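Side-chain contacts in 1-Cys peroxiredoxin (Vibrio vulnificus MO6-24/O, PDB 5K2I), which probably reduces hydrogen peroxide and other peroxides through a reactive cysteine and is implicated in the scavenging of nitric oxide: residues A39-G42 with P46-S49; I71-V76 with F80-W85. One frame throughout, in Å; residues are numbered along the deposited sequence.

Interaction 1: A39-G42 with P46-S49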
loop_
_atom_site.group_PDB
_atom_site.type_symbol
_atom_site.label_atom_id
_atom_site.label_comp_id
_atom_site.label_asym_id
_atom_site.label_seq_id
_atom_site.Cartn_x
_atom_site.Cartn_y
_atom_site.Cartn_z
ATOM N N ALA A 39 10.853 9.153 -4.139
ATOM C CA ALA A 39 10.489 8.344 -5.291
ATOM C C ALA A 39 9.141 7.672 -5.120
ATOM O O ALA A 39 8.719 7.366 -3.995
ATOM C CB ALA A 39 11.557 7.284 -5.543
ATOM N N VAL A 40 8.500 7.417 -6.257
ATOM C CA VAL A 40 7.235 6.699 -6.334
ATOM C C VAL A 40 7.340 5.650 -7.427
ATOM O O VAL A 40 8.243 5.718 -8.263
ATOM C CB VAL A 40 6.049 7.651 -6.633
ATOM C CG1 VAL A 40 5.851 8.624 -5.474
ATOM C CG2 VAL A 40 6.256 8.385 -7.975
ATOM N N PRO A 41 6.424 4.668 -7.426
ATOM C CA PRO A 41 6.460 3.658 -8.483
ATOM C C PRO A 41 5.990 4.194 -9.821
ATOM O O PRO A 41 6.276 3.592 -10.863
ATOM C CB PRO A 41 5.489 2.582 -7.986
ATOM C CG PRO A 41 5.362 2.825 -6.507
ATOM C CD PRO A 41 5.463 4.313 -6.364
ATOM N N GLY A 42 5.286 5.320 -9.808
ATOM C CA GLY A 42 4.872 5.915 -11.063
ATOM C C GLY A 42 4.154 7.229 -10.862
ATOM O O GLY A 42 3.400 7.400 -9.895
ATOM N N PRO A 46 -1.332 5.761 -7.176
ATOM C CA PRO A 46 -1.700 6.136 -5.811
ATOM C C PRO A 46 -0.620 5.755 -4.807
ATOM O O PRO A 46 -0.029 4.669 -4.869
ATOM C CB PRO A 46 -3.001 5.370 -5.573
ATOM C CG PRO A 46 -2.967 4.233 -6.524
ATOM C CD PRO A 46 -2.131 4.644 -7.706
ATOM N N THR A 47 -0.328 6.705 -3.926
ATOM C CA THR A 47 0.567 6.531 -2.788
ATOM C C THR A 47 -0.093 7.328 -1.678
ATOM O O THR A 47 -0.734 8.339 -1.971
ATOM C CB THR A 47 1.998 7.057 -3.075
ATOM O OG1 THR A 47 2.625 6.243 -4.077
ATOM C CG2 THR A 47 2.856 7.064 -1.812
ATOM N N CYS A 48 0.010 6.875 -0.427
ATOM C CA CYS A 48 -0.450 7.676 0.709
ATOM C C CYS A 48 0.012 9.097 0.503
ATOM O O CYS A 48 1.194 9.328 0.281
ATOM C CB CYS A 48 0.094 7.146 2.034
ATOM S SG CYS A 48 -0.324 5.430 2.373
ATOM N N SER A 49 -0.910 10.049 0.543
ATOM C CA SER A 49 -0.560 11.408 0.127
ATOM C C SER A 49 0.623 11.975 0.894
ATOM O O SER A 49 1.492 12.633 0.313
ATOM C CB SER A 49 -1.761 12.334 0.275
ATOM O OG SER A 49 -2.807 11.873 -0.552
#
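V40 and T47 lie on two backbone runs that approach with their CA atoms 7.6 Å apart, the first continuing from strand 34-40 and the second returning as an irregular loop ahead of helix 53-65. The loop from P41 through T45 to C48 fits the Pro-x-x-x-Thr-x-x-Cys signature of the peroxiredoxins, so C48 is probably the peroxidatic cysteine. No hydrogen bond joins the two runs directly. The contact is light, and T47 makes it through its hydroxyl oxygen. The OG1 atom of T47 meets CD of the P41 ring at 4.1 Å, and CG1 of V40 reaches the same OG1 at 4.2 Å. With OG1 beside the backbone N and CG2 anti to it (chi1 -67°), the oxygen rather than the methyl faces these carbons. The polar demand of that oxygen is met elsewhere: R124 bonds T47 OG1 through NE and P46 O through NH2, so one guanidinium group ties both to strand 120-130. P41 O is held by R121, while F145 of the second subunit packs on the P41 side chain. In this oxidised state, C48 SG forms a disulfide with C48 of the second subunit. Within the loop, T47 OG1 also lies 3.2 Å from P46 O, a weak hydrogen bond at most.

Interaction 2: I71-V76 with F80-W85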
loop_
_atom_site.group_PDB
_atom_site.type_symbol
_atom_site.label_atom_id
_atom_site.label_comp_id
_atom_site.label_asym_id
_atom_site.label_seq_id
_atom_site.Cartn_x
_atom_site.Cartn_y
_atom_site.Cartn_z
ATOM N N ILE A 71 13.747 20.393 -3.307
ATOM C CA ILE A 71 12.920 19.199 -3.139
ATOM C C ILE A 71 12.639 18.640 -4.513
ATOM O O ILE A 71 12.185 19.375 -5.382
ATOM C CB ILE A 71 11.583 19.508 -2.448
ATOM C CG1 ILE A 71 11.817 20.245 -1.129
ATOM C CG2 ILE A 71 10.767 18.224 -2.244
ATOM C CD1 ILE A 71 10.541 20.802 -0.514
ATOM N N ALA A 72 12.898 17.351 -4.715
ATOM C CA ALA A 72 12.763 16.748 -6.024
ATOM C C ALA A 72 12.000 15.435 -5.951
ATOM O O ALA A 72 12.129 14.669 -4.995
ATOM C CB ALA A 72 14.136 16.522 -6.661
ATOM N N SER A 73 11.197 15.216 -6.979
ATOM C CA SER A 73 10.407 14.015 -7.172
ATOM C C SER A 73 11.014 13.213 -8.312
ATOM O O SER A 73 11.224 13.758 -9.394
ATOM C CB SER A 73 8.959 14.404 -7.490
ATOM O OG SER A 73 8.195 13.297 -7.915
ATOM N N VAL A 74 11.311 11.936 -8.076
ATOM C CA VAL A 74 11.796 11.067 -9.139
ATOM C C VAL A 74 10.897 9.836 -9.305
ATOM O O VAL A 74 10.258 9.362 -8.356
ATOM C CB VAL A 74 13.270 10.632 -8.879
ATOM C CG1 VAL A 74 13.397 9.771 -7.611
ATOM C CG2 VAL A 74 13.872 9.912 -10.092
ATOM N N SER A 75 10.828 9.339 -10.535
ATOM C CA SER A 75 10.076 8.136 -10.854
ATOM C C SER A 75 10.653 7.520 -12.124
ATOM O O SER A 75 11.292 8.212 -12.930
ATOM C CB SER A 75 8.585 8.454 -11.036
ATOM O OG SER A 75 7.841 7.249 -11.172
ATOM N N VAL A 76 10.428 6.224 -12.295
ATOM C CA VAL A 76 10.699 5.563 -13.564
ATOM C C VAL A 76 9.515 5.882 -14.473
ATOM O O VAL A 76 8.528 5.138 -14.558
ATOM C CB VAL A 76 10.912 4.046 -13.403
ATOM C CG1 VAL A 76 11.256 3.432 -14.753
ATOM C CG2 VAL A 76 12.032 3.780 -12.401
ATOM N N PHE A 80 8.176 13.756 -20.169
ATOM C CA PHE A 80 6.884 14.376 -20.517
ATOM C C PHE A 80 5.820 14.021 -19.485
ATOM O O PHE A 80 5.052 14.886 -19.044
ATOM C CB PHE A 80 6.407 13.951 -21.911
ATOM C CG PHE A 80 7.322 14.386 -23.024
ATOM C CD1 PHE A 80 7.449 15.720 -23.353
ATOM C CD2 PHE A 80 8.077 13.452 -23.715
ATOM C CE1 PHE A 80 8.306 16.124 -24.374
ATOM C CE2 PHE A 80 8.937 13.842 -24.741
ATOM C CZ PHE A 80 9.056 15.186 -25.061
ATOM N N VAL A 81 5.781 12.758 -19.085
ATOM C CA VAL A 81 4.825 12.341 -18.067
ATOM C C VAL A 81 5.126 13.019 -16.728
ATOM O O VAL A 81 4.209 13.452 -16.036
ATOM C CB VAL A 81 4.821 10.812 -17.913
ATOM C CG1 VAL A 81 3.981 10.390 -16.712
ATOM C CG2 VAL A 81 4.281 10.170 -19.177
ATOM N N MET A 82 6.405 13.152 -16.368
ATOM C CA MET A 82 6.736 13.809 -15.099
ATOM C C MET A 82 6.332 15.289 -15.087
ATOM O O MET A 82 5.836 15.796 -14.074
ATOM C CB MET A 82 8.229 13.671 -14.771
ATOM C CG MET A 82 8.666 12.240 -14.430
ATOM S SD MET A 82 7.796 11.541 -12.997
ATOM C CE MET A 82 8.573 12.432 -11.653
ATOM N N LYS A 83 6.537 15.977 -16.210
ATOM C CA LYS A 83 6.104 17.358 -16.328
ATOM C C LYS A 83 4.585 17.466 -16.188
ATOM O O LYS A 83 4.089 18.324 -15.464
ATOM C CB LYS A 83 6.565 17.944 -17.661
ATOM C CG LYS A 83 6.150 19.392 -17.875
ATOM C CD LYS A 83 6.836 19.960 -19.110
ATOM C CE LYS A 83 6.498 21.428 -19.300
ATOM N NZ LYS A 83 5.046 21.584 -19.573
ATOM N N ALA A 84 3.859 16.567 -16.847
ATOM C CA ALA A 84 2.402 16.585 -16.790
ATOM C C ALA A 84 1.916 16.335 -15.368
ATOM O O ALA A 84 0.954 16.945 -14.909
ATOM C CB ALA A 84 1.826 15.561 -17.733
ATOM N N TRP A 85 2.599 15.448 -14.657
ATOM C CA TRP A 85 2.186 15.098 -13.305
ATOM C C TRP A 85 2.398 16.264 -12.344
ATOM O O TRP A 85 1.530 16.571 -11.515
ATOM C CB TRP A 85 2.957 13.871 -12.827
ATOM C CG TRP A 85 2.473 13.293 -11.524
ATOM C CD1 TRP A 85 1.173 13.172 -11.096
ATOM C CD2 TRP A 85 3.290 12.751 -10.484
ATOM N NE1 TRP A 85 1.142 12.581 -9.856
ATOM C CE2 TRP A 85 2.428 12.318 -9.451
ATOM C CE3 TRP A 85 4.672 12.594 -10.326
ATOM C CZ2 TRP A 85 2.901 11.732 -8.268
ATOM C CZ3 TRP A 85 5.145 12.007 -9.151
ATOM C CH2 TRP A 85 4.260 11.597 -8.134
#
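M82 and W85, one helical turn apart on helix 79-88, reach S73 and S75, whose side chains point toward the helix from strand 70-75. Strand and helix run obliquely, nearer antiparallel than parallel (136°), with their axes 10.0 Å apart, and the gap is bridged mainly by the methionine. Its chain is bent at both chi2 and chi3 (-74°), which folds the thioether over so that sulfur and methyl lie against the two serines, alternate residues on the helix-facing side of the strand. M82 SD lies 3.7 Å from S75 CB, and the methyl reaches both serines, with M82 CE 4.0 Å from that CB and 3.7 Å from the carbonyl oxygen of S73. The same CE is 3.9 Å from S73 OG. W85 has its CG anti to the backbone N (chi1 -171°), and the six-membered ring of the indole leads, with CZ3 3.5 Å from S73 OG, which approaches the ring obliquely. Thus S73 OG touches both the methionine methyl and the indole without a hydrogen bond to either. S75 differs: it gives M82 its CB, while its hydroxyl is hydrogen-bonded to the N77 side chain. M96, on neighbouring strand 95-98, touches S73, M82 and W85 and so continues the buried layer toward that strand, while the W85 ring also meets that of F44. S73, S75, M82 and W85 are all buried. Small serines on the strand leave the thickness of the layer to be supplied from the helix by a long thioether and a broad indole. This is helix-on-sheet packing within the beta-alpha-beta unit of strand 70-75, helix 79-88 and strand 95-98, part of the thioredoxin-like fold of this peroxiredoxin.

Interaction 1 is complete before interaction 2 begins along the chain, and their centres lie 11 Å apart. They meet through the mixed sheet, where strands 34-40 and 70-75 run side by side in parallel: A39 CB packs on V74 CG1 at 3.7 Å, and S75 OG, bonded chiefly to N77, also lies within weak hydrogen-bonding reach of V40 O. The helix takes part as well, since V40 CG2 lies 3.8 Å from CH2 of W85. V40 therefore belongs to both neighbourhoods. The signature loop carrying the disulfide-bonded cysteine thus follows strand 34-40, which is backed by the buried layer beneath helix 79-88, joining the probable active-site loop to the core of the thioredoxin-like domain.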